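PDB 3LQK: dipicolinate synthase subunit B from Bacillus halodurans, which probably takes part in making dipicolinic acid, a small molecule of bacterial spores, as the flavoprotein-family subunit of dipicolinate synthase. Local coordinates for residues 154-159 with 177-182; 12-17 with 22-27; 73-78 with 112-117. All coordinates share one frame; numbering follows the deposited sequence.

Contact 1 (154-159 with 177-182)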
loop_
_atom_site.group_PDB
_atom_site.type_symbol
_atom_site.label_atom_id
_atom_site.label_comp_id
_atom_site.label_asym_id
_atom_site.label_seq_id
_atom_site.Cartn_x
_atom_site.Cartn_y
_atom_site.Cartn_z
ATOM N N PHE A 154 18.484 -6.284 7.242
ATOM C CA PHE A 154 18.860 -7.011 6.027
ATOM C C PHE A 154 20.364 -7.297 5.926
ATOM O O PHE A 154 21.198 -6.406 6.180
ATOM C CB PHE A 154 18.396 -6.225 4.785
ATOM C CG PHE A 154 16.938 -6.410 4.440
ATOM C CD1 PHE A 154 15.943 -5.883 5.242
ATOM C CD2 PHE A 154 16.557 -7.150 3.318
ATOM C CE1 PHE A 154 14.621 -6.060 4.945
ATOM C CE2 PHE A 154 15.204 -7.368 3.028
ATOM C CZ PHE A 154 14.245 -6.800 3.819
ATOM N N ILE A 155 20.716 -8.560 5.645
ATOM C CA ILE A 155 22.054 -8.920 5.296
ATOM C C ILE A 155 22.307 -8.148 3.982
ATOM O O ILE A 155 21.453 -8.111 3.101
ATOM C CB ILE A 155 22.215 -10.405 5.027
ATOM C CG1 ILE A 155 21.825 -11.270 6.250
ATOM C CG2 ILE A 155 23.654 -10.737 4.531
ATOM C CD1 ILE A 155 21.756 -12.794 5.914
ATOM N N PRO A 156 23.453 -7.494 3.872
ATOM C CA PRO A 156 23.699 -6.671 2.718
ATOM C C PRO A 156 23.476 -7.447 1.449
ATOM O O PRO A 156 23.798 -8.661 1.377
ATOM C CB PRO A 156 25.197 -6.305 2.879
ATOM C CG PRO A 156 25.343 -6.164 4.297
ATOM C CD PRO A 156 24.454 -7.246 4.925
ATOM N N PHE A 157 22.940 -6.777 0.448
ATOM C CA PHE A 157 22.503 -7.456 -0.775
ATOM C C PHE A 157 22.770 -6.596 -2.069
ATOM O O PHE A 157 23.117 -5.396 -2.015
ATOM C CB PHE A 157 21.024 -7.820 -0.645
ATOM C CG PHE A 157 20.100 -6.594 -0.468
ATOM C CD1 PHE A 157 19.655 -5.865 -1.561
ATOM C CD2 PHE A 157 19.696 -6.194 0.781
ATOM C CE1 PHE A 157 18.835 -4.751 -1.395
ATOM C CE2 PHE A 157 18.841 -5.103 0.923
ATOM C CZ PHE A 157 18.438 -4.383 -0.156
ATOM N N GLY A 158 22.527 -7.202 -3.215
ATOM C CA GLY A 158 22.829 -6.569 -4.487
ATOM C C GLY A 158 22.291 -7.397 -5.616
ATOM O O GLY A 158 21.764 -8.486 -5.385
ATOM N N GLN A 159 22.443 -6.899 -6.839
ATOM C CA GLN A 159 21.979 -7.623 -7.997
ATOM C C GLN A 159 22.975 -8.722 -8.324
ATOM O O GLN A 159 24.165 -8.452 -8.532
ATOM C CB GLN A 159 21.873 -6.741 -9.190
ATOM C CG GLN A 159 20.774 -5.704 -9.134
ATOM C CD GLN A 159 20.769 -4.847 -10.409
ATOM O OE1 GLN A 159 21.555 -3.896 -10.562
ATOM N NE2 GLN A 159 19.857 -5.180 -11.320
ATOM N N PRO A 177 27.023 -12.760 10.064
ATOM C CA PRO A 177 27.334 -12.493 11.451
ATOM C C PRO A 177 27.457 -11.060 11.808
ATOM O O PRO A 177 27.016 -10.639 12.849
ATOM C CB PRO A 177 28.685 -13.197 11.658
ATOM C CG PRO A 177 28.621 -14.341 10.691
ATOM C CD PRO A 177 27.998 -13.657 9.461
ATOM N N GLU A 178 28.083 -10.306 10.952
ATOM C CA GLU A 178 28.175 -8.871 11.133
ATOM C C GLU A 178 26.789 -8.220 11.188
ATOM O O GLU A 178 26.572 -7.317 11.991
ATOM C CB GLU A 178 28.953 -8.257 9.955
ATOM C CG GLU A 178 30.433 -8.594 9.914
ATOM C CD GLU A 178 30.840 -9.975 9.243
ATOM O OE1 GLU A 178 29.959 -10.805 8.877
ATOM O OE2 GLU A 178 32.106 -10.226 9.139
ATOM N N THR A 179 25.868 -8.661 10.331
ATOM C CA THR A 179 24.501 -8.145 10.329
ATOM C C THR A 179 23.816 -8.472 11.637
ATOM O O THR A 179 23.114 -7.635 12.227
ATOM C CB THR A 179 23.717 -8.661 9.129
ATOM O OG1 THR A 179 24.466 -8.347 7.929
ATOM C CG2 THR A 179 22.294 -8.068 9.024
ATOM N N ILE A 180 24.038 -9.671 12.152
ATOM C CA ILE A 180 23.453 -10.023 13.472
ATOM C C ILE A 180 24.052 -9.108 14.552
ATOM O O ILE A 180 23.318 -8.577 15.392
ATOM C CB ILE A 180 23.639 -11.548 13.869
ATOM C CG1 ILE A 180 22.943 -12.438 12.834
ATOM C CG2 ILE A 180 23.046 -11.827 15.284
ATOM C CD1 ILE A 180 22.886 -13.932 13.101
ATOM N N GLU A 181 25.360 -8.929 14.519
ATOM C CA GLU A 181 26.001 -8.116 15.550
ATOM C C GLU A 181 25.437 -6.680 15.596
ATOM O O GLU A 181 25.216 -6.117 16.696
ATOM C CB GLU A 181 27.483 -8.048 15.325
ATOM C CG GLU A 181 28.252 -7.446 16.459
ATOM C CD GLU A 181 29.608 -6.817 16.030
ATOM O OE1 GLU A 181 30.145 -5.981 16.818
ATOM O OE2 GLU A 181 30.141 -7.137 14.917
ATOM N N ALA A 182 25.194 -6.095 14.434
ATOM C CA ALA A 182 24.657 -4.753 14.397
ATOM C C ALA A 182 23.167 -4.774 14.792
ATOM O O ALA A 182 22.686 -3.871 15.525
ATOM C CB ALA A 182 24.881 -4.075 13.046
#

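Contact 2 (12-17 with 22-27). With PO4 (phosphate ion), chain B.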
loop_
_atom_site.group_PDB
_atom_site.type_symbol
_atom_site.label_atom_id
_atom_site.label_comp_id
_atom_site.label_asym_id
_atom_site.label_seq_id
_atom_site.Cartn_x
_atom_site.Cartn_y
_atom_site.Cartn_z
ATOM N N PHE A 12 17.567 -19.829 13.218
ATOM C CA PHE A 12 18.070 -19.824 11.814
ATOM C C PHE A 12 17.068 -20.583 10.958
ATOM O O PHE A 12 17.040 -21.809 10.903
ATOM C CB PHE A 12 19.459 -20.461 11.758
ATOM C CG PHE A 12 20.293 -20.037 10.589
ATOM C CD1 PHE A 12 21.544 -19.504 10.799
ATOM C CD2 PHE A 12 19.852 -20.229 9.273
ATOM C CE1 PHE A 12 22.344 -19.125 9.725
ATOM C CE2 PHE A 12 20.624 -19.822 8.185
ATOM C CZ PHE A 12 21.874 -19.286 8.410
ATOM N N GLY A 13 16.197 -19.828 10.335
ATOM C CA GLY A 13 15.220 -20.365 9.410
ATOM C C GLY A 13 15.628 -20.344 7.963
ATOM O O GLY A 13 16.209 -19.382 7.450
ATOM N N LEU A 14 15.297 -21.438 7.305
ATOM C CA LEU A 14 15.626 -21.706 5.914
ATOM C C LEU A 14 14.351 -21.768 5.135
ATOM O O LEU A 14 13.378 -22.488 5.504
ATOM C CB LEU A 14 16.351 -23.032 5.845
ATOM C CG LEU A 14 17.542 -23.138 6.825
ATOM C CD1 LEU A 14 17.932 -24.603 7.129
ATOM C CD2 LEU A 14 18.721 -22.431 6.211
ATOM N N THR A 15 14.308 -21.018 4.054
ATOM C CA THR A 15 13.148 -21.145 3.170
ATOM C C THR A 15 13.546 -21.602 1.751
ATOM O O THR A 15 14.668 -21.399 1.337
ATOM C CB THR A 15 12.353 -19.800 3.086
ATOM O OG1 THR A 15 13.119 -18.814 2.375
ATOM C CG2 THR A 15 11.966 -19.269 4.473
ATOM N N GLY A 16 12.586 -22.103 0.983
ATOM C CA GLY A 16 12.805 -22.362 -0.450
ATOM C C GLY A 16 13.330 -23.775 -0.666
ATOM O O GLY A 16 13.246 -24.580 0.243
ATOM N N SER A 17 13.912 -24.065 -1.841
ATOM C CA SER A 17 14.445 -25.432 -2.146
ATOM C C SER A 17 15.635 -25.878 -1.244
ATOM O O SER A 17 16.600 -25.107 -1.012
ATOM C CB SER A 17 14.864 -25.544 -3.616
ATOM O OG SER A 17 15.532 -26.785 -3.859
ATOM N N HIS A 22 23.341 -24.733 0.676
ATOM C CA HIS A 22 24.799 -24.832 0.759
ATOM C C HIS A 22 25.444 -23.431 0.902
ATOM O O HIS A 22 26.594 -23.291 1.331
ATOM C CB HIS A 22 25.395 -25.588 -0.430
ATOM C CG HIS A 22 25.263 -24.856 -1.718
ATOM N ND1 HIS A 22 26.213 -23.953 -2.165
ATOM C CD2 HIS A 22 24.266 -24.849 -2.644
ATOM C CE1 HIS A 22 25.819 -23.450 -3.330
ATOM N NE2 HIS A 22 24.635 -23.965 -3.636
ATOM N N GLU A 23 24.708 -22.408 0.520
ATOM C CA GLU A 23 25.194 -21.040 0.690
ATOM C C GLU A 23 25.000 -20.497 2.124
ATOM O O GLU A 23 25.739 -19.590 2.535
ATOM C CB GLU A 23 24.497 -20.149 -0.340
ATOM C CG GLU A 23 22.931 -20.213 -0.271
ATOM C CD GLU A 23 22.246 -20.131 -1.649
ATOM O OE1 GLU A 23 22.888 -20.472 -2.692
ATOM O OE2 GLU A 23 21.048 -19.722 -1.666
ATOM N N VAL A 24 24.082 -21.063 2.918
ATOM C CA VAL A 24 23.877 -20.551 4.293
ATOM C C VAL A 24 24.367 -21.491 5.391
ATOM O O VAL A 24 24.662 -21.015 6.444
ATOM C CB VAL A 24 22.399 -20.140 4.580
ATOM C CG1 VAL A 24 21.961 -19.046 3.638
ATOM C CG2 VAL A 24 21.433 -21.396 4.430
ATOM N N LEU A 25 24.467 -22.814 5.176
ATOM C CA LEU A 25 24.879 -23.724 6.293
ATOM C C LEU A 25 26.273 -23.400 6.852
ATOM O O LEU A 25 26.487 -23.487 8.048
ATOM C CB LEU A 25 24.808 -25.205 5.879
ATOM C CG LEU A 25 23.336 -25.679 5.694
ATOM C CD1 LEU A 25 23.259 -27.125 5.200
ATOM C CD2 LEU A 25 22.542 -25.476 6.974
ATOM N N PRO A 26 27.218 -22.998 5.980
ATOM C CA PRO A 26 28.511 -22.558 6.510
ATOM C C PRO A 26 28.366 -21.341 7.444
ATOM O O PRO A 26 29.193 -21.162 8.383
ATOM C CB PRO A 26 29.313 -22.210 5.250
ATOM C CG PRO A 26 28.673 -23.057 4.149
ATOM C CD PRO A 26 27.219 -23.086 4.516
ATOM N N GLN A 27 27.342 -20.512 7.209
ATOM C CA GLN A 27 27.131 -19.354 8.104
ATOM C C GLN A 27 26.485 -19.795 9.411
ATOM O O GLN A 27 26.812 -19.257 10.493
ATOM C CB GLN A 27 26.295 -18.280 7.432
ATOM C CG GLN A 27 26.907 -17.729 6.174
ATOM C CD GLN A 27 28.350 -17.329 6.376
ATOM O OE1 GLN A 27 28.725 -16.713 7.395
ATOM N NE2 GLN A 27 29.181 -17.696 5.427
HETATM P P PO4 B . 8.782 -20.928 0.197
HETATM O O1 PO4 B . 9.426 -20.868 -1.183
HETATM O O2 PO4 B . 7.548 -21.815 0.198
HETATM O O3 PO4 B . 9.717 -21.515 1.244
HETATM O O4 PO4 B . 8.359 -19.545 0.617
#

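Contact 3 (73-78 with 112-117)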
loop_
_atom_site.group_PDB
_atom_site.type_symbol
_atom_site.label_atom_id
_atom_site.label_comp_id
_atom_site.label_asym_id
_atom_site.label_seq_id
_atom_site.Cartn_x
_atom_site.Cartn_y
_atom_site.Cartn_z
ATOM N N ASP A 73 10.078 -27.577 12.992
ATOM C CA ASP A 73 9.449 -27.860 11.736
ATOM C C ASP A 73 7.925 -27.899 11.783
ATOM O O ASP A 73 7.322 -28.433 10.889
ATOM C CB ASP A 73 9.969 -29.171 11.189
ATOM C CG ASP A 73 9.619 -30.379 12.060
ATOM O OD1 ASP A 73 9.145 -30.217 13.210
ATOM O OD2 ASP A 73 9.851 -31.509 11.556
ATOM N N SER A 74 7.317 -27.269 12.796
ATOM C CA SER A 74 5.861 -27.244 12.946
ATOM C C SER A 74 5.483 -25.974 13.696
ATOM O O SER A 74 6.326 -25.399 14.415
ATOM C CB SER A 74 5.386 -28.450 13.771
ATOM O OG SER A 74 5.814 -28.319 15.126
HETATM N N MSE A 75 4.223 -25.565 13.557
HETATM C CA MSE A 75 3.706 -24.397 14.251
HETATM C C MSE A 75 3.743 -24.581 15.751
HETATM O O MSE A 75 4.126 -23.665 16.452
HETATM C CB MSE A 75 2.263 -24.042 13.822
HETATM C CG MSE A 75 2.039 -23.820 12.337
HETATM SE SE MSE A 75 3.316 -22.487 11.654
HETATM C CE MSE A 75 2.137 -20.910 11.607
ATOM N N VAL A 76 3.368 -25.765 16.232
ATOM C CA VAL A 76 3.408 -26.115 17.660
ATOM C C VAL A 76 4.788 -25.920 18.251
ATOM O O VAL A 76 4.954 -25.450 19.364
ATOM C CB VAL A 76 3.073 -27.614 17.882
ATOM C CG1 VAL A 76 3.333 -28.045 19.355
ATOM C CG2 VAL A 76 1.685 -27.891 17.500
ATOM N N LYS A 77 5.800 -26.365 17.510
ATOM C CA LYS A 77 7.179 -26.232 17.990
ATOM C C LYS A 77 7.711 -24.782 17.957
ATOM O O LYS A 77 8.599 -24.411 18.753
ATOM C CB LYS A 77 8.107 -27.146 17.171
ATOM C CG LYS A 77 8.113 -28.635 17.627
ATOM C CD LYS A 77 8.849 -29.492 16.597
ATOM C CE LYS A 77 8.758 -31.012 16.894
ATOM N NZ LYS A 77 9.307 -31.773 15.725
ATOM N N ALA A 78 7.185 -23.969 17.042
ATOM C CA ALA A 78 7.660 -22.589 16.838
ATOM C C ALA A 78 7.064 -21.638 17.817
ATOM O O ALA A 78 7.695 -20.670 18.205
ATOM C CB ALA A 78 7.354 -22.100 15.397
ATOM N N VAL A 112 8.962 -21.066 10.077
ATOM C CA VAL A 112 9.942 -19.999 9.975
ATOM C C VAL A 112 9.320 -18.630 10.259
ATOM O O VAL A 112 9.827 -17.820 11.027
ATOM C CB VAL A 112 10.647 -20.019 8.562
ATOM C CG1 VAL A 112 11.605 -18.828 8.408
ATOM C CG2 VAL A 112 11.490 -21.317 8.336
ATOM N N LEU A 113 8.187 -18.362 9.637
ATOM C CA LEU A 113 7.538 -17.064 9.796
ATOM C C LEU A 113 6.984 -16.961 11.187
ATOM O O LEU A 113 6.881 -15.860 11.734
ATOM C CB LEU A 113 6.441 -16.881 8.753
ATOM C CG LEU A 113 6.965 -16.810 7.311
ATOM C CD1 LEU A 113 5.804 -16.758 6.381
ATOM C CD2 LEU A 113 7.929 -15.611 7.086
HETATM N N MSE A 114 6.610 -18.092 11.784
HETATM C CA MSE A 114 6.142 -18.029 13.191
HETATM C C MSE A 114 7.289 -17.704 14.120
HETATM O O MSE A 114 7.129 -16.923 15.047
HETATM C CB MSE A 114 5.427 -19.319 13.566
HETATM C CG MSE A 114 4.988 -19.408 14.984
HETATM SE SE MSE A 114 3.589 -18.057 15.363
HETATM C CE MSE A 114 2.167 -18.796 14.312
ATOM N N GLY A 115 8.497 -18.252 13.848
ATOM C CA GLY A 115 9.664 -17.863 14.610
ATOM C C GLY A 115 9.941 -16.350 14.553
ATOM O O GLY A 115 10.247 -15.712 15.568
ATOM N N ALA A 116 9.832 -15.800 13.360
ATOM C CA ALA A 116 10.023 -14.371 13.143
ATOM C C ALA A 116 8.957 -13.560 13.903
ATOM O O ALA A 116 9.268 -12.609 14.615
ATOM C CB ALA A 116 9.981 -14.046 11.620
ATOM N N LYS A 117 7.708 -13.960 13.764
ATOM C CA LYS A 117 6.591 -13.291 14.492
ATOM C C LYS A 117 6.815 -13.355 15.987
ATOM O O LYS A 117 6.677 -12.364 16.669
ATOM C CB LYS A 117 5.233 -13.891 14.096
ATOM C CG LYS A 117 3.984 -13.112 14.570
ATOM C CD LYS A 117 2.715 -13.973 14.476
ATOM C CE LYS A 117 1.443 -13.173 14.866
ATOM N NZ LYS A 117 0.165 -13.976 14.813
#

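Contact 1 (154-159 with 177-182)
Thr179 lays its CB, OG1 and CG2 over the backbone of Phe154 and Ile155 and CD of Pro156, bringing helix 176-184 against strand 152-159. Both elements belong to the alpha/beta fold of the flavoprotein family, where helices pack on a largely parallel sheet; the touching residues sit at a break in the strand, Ile155 and Pro156 being its loop-like part. The backbones come close here, Ile155 CA lying 5.6 Å from Thr179 CA. The two branches of the threonine divide the work. Its methyl, CG2, stands anti to the backbone N and reaches Phe154 O at 3.5 Å, while the hydroxyl (OG1, chi1 -54°) turns beside that N and meets Ile155 CA at 3.6 Å. The hydroxyl faces carbon on the strand side, yet its polar demand is met just ahead of its own helix, where OG1 gives a hydrogen bond to Ala175 O. Phe154 O, beside the methyl, accepts a hydrogen bond from Gln188 NE2. The phenyl group of Phe154 packs on Ile143, Leu146 and Met147 of helix 140-147, and Thr179 also touches Val127 of the adjacent strand 126-132. With an alanine in place of Thr179, the hydroxyl and methyl would be gone, which would probably open a gap beside Phe154 O and Pro156 and leave Ala175 O without this donor. The Pro156 ring and the threonine pass alongside, running opposite ways, and their closest atoms are Pro156 CD and Thr179 OG1, 3.2 Å apart.

Contact 2 (12-17 with 22-27)
Leu14 and Val24 mark the nearest backbone approach of 12-17 and 22-27, their CA atoms 8.5 Å apart, a gap bridged by side chains. Val24 faces the strand end with its CB, and its CG2, set between its own backbone N and carbonyl carbon, presses on Leu14 CD2 at 3.4 Å, tighter than usual for two carbons. The Phe12 ring lies aslant Val24, with CZ 4.0 Å from Val24 CB and 3.8 Å from Val24 O; its CG, anti to the backbone N (chi1 -156°), carries the ring out toward the helix start. Strand 9-13 and helix 25-33 open a beta-alpha-beta unit that closes with strand 37-41, and Phe12 reaches further along this helix to Met28 and Leu31. Beyond the apolar contact the chain turns to the phosphate ion, probably from the crystallisation liquor: Gly16 N donates to its O3 at 2.9 Å, a bent bond of 136°, and Asn98 ND2 and Ser99 OG also hydrogen-bond to it. A loop after the first strand holding a phosphate is consistent with flavin phosphate binding in related flavoproteins. At Gly16 any side chain would jam against Thr15 O, and Thr15 OG1 is tied to Pro94 O and Thr96 N.

Contact 3 (73-78 with 112-117)
Met75 and Met114, both deposited as selenomethionine, run nearly perpendicular to each other and meet through their terminal methyls. The CE atoms of Met75 and Met114 stand 3.4 Å apart, closer than two methyls usually rest. Each side chain is folded rather than extended: Met114 sends CG anti to its backbone N (chi1 176°) and then bends at its second and third torsions, and Met75 is bent in the same two places, which brings its CE back to the helix opposite although its CB leaves the backbone at a slant to that helix. The Met75 methyl, CE, also approaches Met114 CB at 4.1 Å, so it rests against the root of the other side chain as well as its end.

Ala78 provides the second foothold. Its CB faces the partner helix and abuts Met114 CG at 3.6 Å, with Gly115 N a little further off; the bare glycine and the small alanine let the backbones draw to 5.6 Å between Ala78 CA and Gly115 CA. Ala78 also touches Phe41 of strand 37-41, as does Val112, which turns from the short helix and packs on Met90 and Ile92 too. At the start of 75-78, Ser74 is the N-cap: its OG accepts from Lys77 N at 3.1 Å. Lys77 NZ in turn bridges to Asp73 OD1, met on the syn side of the carboxylate. Such a contact, a one-turn capped helix docked by apolar side chains on helix 111-121, belongs to the outer helical layer of an alpha/beta fold, where a helix of the crossover joining parallel strands 89-95 and 126-132 is met by the short helix 75-78.

In the fold
All three contacts join helices or strands of one alpha/beta fold, at different depths. Contacts 1 and 2 are buried and pack helices against the same sheet; they touch where Pro177 meets Gln27, so helices 176-184 and 25-33 are neighbours. Contact 3 is partly buried, joins helix to helix, and lies across the chain's centre from contact 1, with centres about 22 Å apart. It meets contact 2 through Val112, which packs on Gly13, Leu14 and Thr15. Chemistry follows place: a threonine against backbone in contact 1, branched and aromatic carbons beside a phosphate-holding loop in contact 2, and bent selenomethionines in contact 3, with a salt bridge inside 73-78.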